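Local coordinates for protein BAG family molecular chaperone regulator 4 (Arabidopsis thaliana, PDB 4HWH) that probably acts as a co-chaperone that binds the ATPase domain of HSP70/HSC70 chaperones through its BAG domain and regulates programmed cell death and stress responses, at residues I4-S18 with A62-L76. Numbering follows the deposited sequence.
Sequences IAAVNAVTGEVDKLS and AKVQRKAEVRRIQNL. With ACT (acetate ion), chain G.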
# COMPACT_ATOMS: atom_id res chain seq x y z
N ILE A 4 1.57 3.62 19.53
CA ILE A 4 2.64 4.25 18.77
C ILE A 4 3.48 3.23 18.02
O ILE A 4 3.69 3.34 16.81
CB ILE A 4 3.56 5.08 19.68
CG1 ILE A 4 2.78 6.24 20.31
CG2 ILE A 4 4.75 5.60 18.90
CD1 ILE A 4 3.60 7.08 21.27
N ALA A 5 3.96 2.22 18.75
CA ALA A 5 4.77 1.17 18.15
C ALA A 5 4.00 0.46 17.04
O ALA A 5 4.55 0.17 15.98
CB ALA A 5 5.21 0.18 19.21
N ALA A 6 2.73 0.19 17.30
CA ALA A 6 1.89 -0.52 16.34
C ALA A 6 1.72 0.27 15.04
O ALA A 6 1.78 -0.30 13.96
CB ALA A 6 0.53 -0.83 16.96
N VAL A 7 1.51 1.58 15.16
CA VAL A 7 1.38 2.42 13.98
C VAL A 7 2.70 2.49 13.23
O VAL A 7 2.73 2.40 12.00
CB VAL A 7 0.91 3.84 14.34
CG1 VAL A 7 0.80 4.70 13.09
CG2 VAL A 7 -0.43 3.79 15.06
N ASN A 8 3.79 2.64 13.97
CA ASN A 8 5.12 2.65 13.37
C ASN A 8 5.40 1.35 12.62
O ASN A 8 6.02 1.36 11.56
CB ASN A 8 6.19 2.86 14.45
CG ASN A 8 6.12 4.25 15.06
OD1 ASN A 8 5.53 5.16 14.50
ND2 ASN A 8 6.74 4.40 16.23
N ALA A 9 4.94 0.24 13.18
CA ALA A 9 5.09 -1.06 12.54
C ALA A 9 4.37 -1.10 11.20
O ALA A 9 4.89 -1.61 10.22
CB ALA A 9 4.57 -2.17 13.45
N VAL A 10 3.16 -0.55 11.17
CA VAL A 10 2.41 -0.48 9.93
C VAL A 10 3.12 0.42 8.93
O VAL A 10 3.26 0.07 7.75
CB VAL A 10 0.99 0.03 10.15
CG1 VAL A 10 0.34 0.38 8.82
CG2 VAL A 10 0.17 -1.01 10.89
N THR A 11 3.57 1.58 9.40
CA THR A 11 4.27 2.53 8.54
C THR A 11 5.45 1.88 7.83
O THR A 11 5.67 2.09 6.64
CB THR A 11 4.76 3.76 9.34
OG1 THR A 11 3.62 4.51 9.78
CG2 THR A 11 5.64 4.64 8.48
N GLY A 12 6.21 1.07 8.57
CA GLY A 12 7.35 0.38 8.00
C GLY A 12 6.93 -0.56 6.89
O GLY A 12 7.63 -0.71 5.88
N GLU A 13 5.78 -1.20 7.06
CA GLU A 13 5.30 -2.15 6.07
C GLU A 13 4.76 -1.40 4.85
O GLU A 13 4.97 -1.81 3.71
CB GLU A 13 4.23 -3.05 6.67
CG GLU A 13 4.01 -4.31 5.86
CD GLU A 13 5.30 -5.07 5.64
OE1 GLU A 13 6.14 -5.10 6.57
OE2 GLU A 13 5.47 -5.64 4.55
N VAL A 14 4.06 -0.30 5.10
CA VAL A 14 3.54 0.52 4.02
C VAL A 14 4.68 1.13 3.20
O VAL A 14 4.57 1.27 1.98
CB VAL A 14 2.58 1.60 4.54
CG1 VAL A 14 2.10 2.48 3.40
CG2 VAL A 14 1.40 0.95 5.25
N ASP A 15 5.78 1.47 3.87
CA ASP A 15 6.97 1.95 3.17
C ASP A 15 7.44 0.91 2.15
O ASP A 15 7.72 1.23 1.00
CB ASP A 15 8.11 2.26 4.14
CG ASP A 15 7.91 3.57 4.88
OD1 ASP A 15 7.04 4.36 4.47
OD2 ASP A 15 8.63 3.81 5.87
N LYS A 16 7.53 -0.34 2.59
CA LYS A 16 7.94 -1.42 1.70
C LYS A 16 6.98 -1.54 0.52
O LYS A 16 7.40 -1.71 -0.62
CB LYS A 16 8.02 -2.75 2.46
CG LYS A 16 9.24 -2.87 3.37
CD LYS A 16 9.20 -4.17 4.17
CE LYS A 16 10.33 -4.23 5.18
NZ LYS A 16 10.29 -5.49 5.98
N LEU A 17 5.69 -1.45 0.81
CA LEU A 17 4.68 -1.54 -0.24
C LEU A 17 4.76 -0.34 -1.18
O LEU A 17 4.58 -0.48 -2.39
CB LEU A 17 3.28 -1.69 0.37
CG LEU A 17 3.08 -3.05 1.05
CD1 LEU A 17 1.82 -3.06 1.93
CD2 LEU A 17 3.02 -4.16 0.01
N SER A 18 5.04 0.83 -0.62
CA SER A 18 5.17 2.02 -1.45
C SER A 18 6.31 1.86 -2.46
O SER A 18 6.17 2.21 -3.63
CB SER A 18 5.41 3.26 -0.58
OG SER A 18 5.64 4.40 -1.39
N ALA A 62 -0.96 9.48 18.39
CA ALA A 62 -1.08 8.14 17.84
C ALA A 62 -2.24 8.07 16.85
O ALA A 62 -2.11 7.48 15.77
CB ALA A 62 -1.26 7.11 18.95
N LYS A 63 -3.37 8.66 17.23
CA LYS A 63 -4.53 8.69 16.35
C LYS A 63 -4.27 9.55 15.12
O LYS A 63 -4.79 9.28 14.03
CB LYS A 63 -5.77 9.20 17.09
CG LYS A 63 -7.04 9.16 16.25
CD LYS A 63 -8.24 9.77 16.96
CE LYS A 63 -8.82 8.83 18.01
NZ LYS A 63 -8.03 8.84 19.27
N VAL A 64 -3.46 10.59 15.28
CA VAL A 64 -3.12 11.47 14.17
C VAL A 64 -2.30 10.73 13.11
O VAL A 64 -2.63 10.75 11.93
CB VAL A 64 -2.34 12.71 14.64
CG1 VAL A 64 -1.85 13.51 13.44
CG2 VAL A 64 -3.21 13.57 15.55
N GLN A 65 -1.22 10.08 13.54
CA GLN A 65 -0.37 9.34 12.62
C GLN A 65 -1.11 8.13 12.04
O GLN A 65 -0.88 7.74 10.90
CB GLN A 65 0.93 8.90 13.30
CG GLN A 65 1.81 7.99 12.45
CD GLN A 65 2.20 8.62 11.12
OE1 GLN A 65 2.54 9.80 11.06
NE2 GLN A 65 2.17 7.83 10.06
N ARG A 66 -2.00 7.55 12.84
CA ARG A 66 -2.81 6.44 12.37
C ARG A 66 -3.65 6.89 11.18
O ARG A 66 -3.66 6.25 10.13
CB ARG A 66 -3.73 5.91 13.47
CG ARG A 66 -4.53 4.68 13.06
CD ARG A 66 -5.60 4.32 14.08
NE ARG A 66 -6.70 5.28 14.07
CZ ARG A 66 -7.64 5.35 15.01
NH1 ARG A 66 -7.62 4.51 16.04
NH2 ARG A 66 -8.60 6.26 14.92
N LYS A 67 -4.34 8.01 11.35
CA LYS A 67 -5.18 8.57 10.31
C LYS A 67 -4.34 8.96 9.10
O LYS A 67 -4.78 8.82 7.96
CB LYS A 67 -5.94 9.78 10.84
CG LYS A 67 -7.04 10.31 9.93
CD LYS A 67 -7.68 11.56 10.51
CE LYS A 67 -8.72 12.14 9.57
NZ LYS A 67 -9.32 13.39 10.13
N ALA A 68 -3.14 9.45 9.35
CA ALA A 68 -2.21 9.80 8.28
C ALA A 68 -1.86 8.57 7.45
O ALA A 68 -1.82 8.63 6.22
CB ALA A 68 -0.95 10.42 8.86
N GLU A 69 -1.62 7.45 8.12
CA GLU A 69 -1.24 6.22 7.44
C GLU A 69 -2.40 5.65 6.64
O GLU A 69 -2.21 5.06 5.57
CB GLU A 69 -0.74 5.19 8.45
CG GLU A 69 0.22 4.20 7.85
CD GLU A 69 1.46 4.87 7.30
OE1 GLU A 69 1.99 4.38 6.28
OE2 GLU A 69 1.90 5.89 7.87
N VAL A 70 -3.62 5.83 7.15
CA VAL A 70 -4.80 5.39 6.43
C VAL A 70 -4.88 6.11 5.08
O VAL A 70 -5.14 5.49 4.05
CB VAL A 70 -6.09 5.63 7.24
CG1 VAL A 70 -7.33 5.41 6.38
CG2 VAL A 70 -6.11 4.73 8.47
N ARG A 71 -4.63 7.41 5.10
CA ARG A 71 -4.68 8.21 3.88
C ARG A 71 -3.59 7.80 2.90
O ARG A 71 -3.83 7.75 1.69
CB ARG A 71 -4.58 9.71 4.21
CG ARG A 71 -5.78 10.25 4.96
CD ARG A 71 -5.65 11.74 5.23
NE ARG A 71 -6.80 12.28 5.95
CZ ARG A 71 -6.93 13.55 6.30
NH1 ARG A 71 -5.99 14.43 5.99
NH2 ARG A 71 -8.02 13.95 6.95
N ARG A 72 -2.41 7.51 3.42
CA ARG A 72 -1.29 7.09 2.58
C ARG A 72 -1.66 5.80 1.87
O ARG A 72 -1.41 5.64 0.68
CB ARG A 72 -0.02 6.90 3.43
CG ARG A 72 1.26 7.42 2.80
CD ARG A 72 2.27 6.33 2.47
NE ARG A 72 2.84 5.74 3.68
CZ ARG A 72 4.07 5.26 3.79
NH1 ARG A 72 4.47 4.74 4.95
NH2 ARG A 72 4.91 5.29 2.77
N ILE A 73 -2.29 4.89 2.60
CA ILE A 73 -2.71 3.62 2.03
C ILE A 73 -3.75 3.82 0.93
O ILE A 73 -3.66 3.22 -0.15
CB ILE A 73 -3.25 2.68 3.13
CG1 ILE A 73 -2.10 2.18 4.00
CG2 ILE A 73 -4.01 1.52 2.51
CD1 ILE A 73 -2.54 1.32 5.18
N GLN A 74 -4.75 4.66 1.19
CA GLN A 74 -5.77 4.96 0.19
C GLN A 74 -5.14 5.50 -1.10
O GLN A 74 -5.56 5.15 -2.20
CB GLN A 74 -6.80 5.94 0.76
CG GLN A 74 -7.51 5.41 2.00
CD GLN A 74 -8.41 6.45 2.65
OE1 GLN A 74 -8.12 7.64 2.64
NE2 GLN A 74 -9.53 5.99 3.21
N ASN A 75 -4.12 6.34 -0.95
CA ASN A 75 -3.41 6.87 -2.11
C ASN A 75 -2.69 5.79 -2.90
O ASN A 75 -2.74 5.76 -4.13
CB ASN A 75 -2.43 7.96 -1.68
CG ASN A 75 -3.12 9.25 -1.28
OD1 ASN A 75 -4.33 9.39 -1.46
ND2 ASN A 75 -2.35 10.19 -0.74
N LEU A 76 -2.02 4.89 -2.18
CA LEU A 76 -1.35 3.76 -2.83
C LEU A 76 -2.35 2.84 -3.53
O LEU A 76 -2.08 2.35 -4.62
CB LEU A 76 -0.51 2.98 -1.82
CG LEU A 76 0.70 3.77 -1.29
CD1 LEU A 76 1.39 3.05 -0.14
CD2 LEU A 76 1.68 4.05 -2.41
C ACT G . 3.96 7.13 -0.62
O ACT G . 3.10 7.85 -0.06
OXT ACT G . 4.76 6.54 0.14
CH3 ACT G . 4.03 6.99 -2.11
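In the three-helix bundle of this BAG domain, segment 4-18 of helix 3-29 and segment 63-76 of helix 63-86 run nearly parallel, their local axes 9.7 Å apart and inclined by 20°, and Val-14 and Arg-72 interlock as reciprocal knobs in holes. Val-14, compact and branched, fits among Glu-69, Arg-72, Ile-73 and Leu-76. Val-14 CG1, anti to the backbone N (chi1 177°), lies over one face of the Arg-72 guanidinium, offset toward its rim, and meets Leu-76 CD1 at 3.7 Å; Val-14 CG2 turns to Ile-73 CG1. Farther toward the N-terminus, Val-7 CG1 packs on the aliphatic CG of Gln-65 at 3.5 Å, while Ile-56, in the loop between helices 36-54 and 63-86, touches Val-7 as well.

Arg-72 suits its place because its chain, bent at chi2 and chi3, can reach two carboxylates at once. Its NH1 and NH2 grip Asp-15 OD1 end-on, NH1 at 2.6 Å from above the carboxylate plane; the two flat groups are turned 64° apart. Side-on, NE and NH1 both hold Glu-69 OE1, one turn earlier on the same helix, with NH1 meeting the syn lone pair of Glu-69 OE1 at 2.8 Å. The other carboxylate oxygen, Glu-69 OE2, lies 2.9 Å from Thr-11 OG1. At the guanidinium edge, an acetate ion, probably from the crystallisation liquor, takes hydrogen bonds through OXT from Ser-18 OG and from Arg-72 NH2 (2.9 Å). Putting a leucine in place of Arg-72 would probably leave the carboxylates of Asp-15 and the buried Glu-69 without their shared positive partner. One cation thus bridges two acids 5.4 Å apart (Asp-15 OD1 to Glu-69 OE1), probably easing their mutual repulsion and favouring their ionised forms, while its flat face continues the apolar seam.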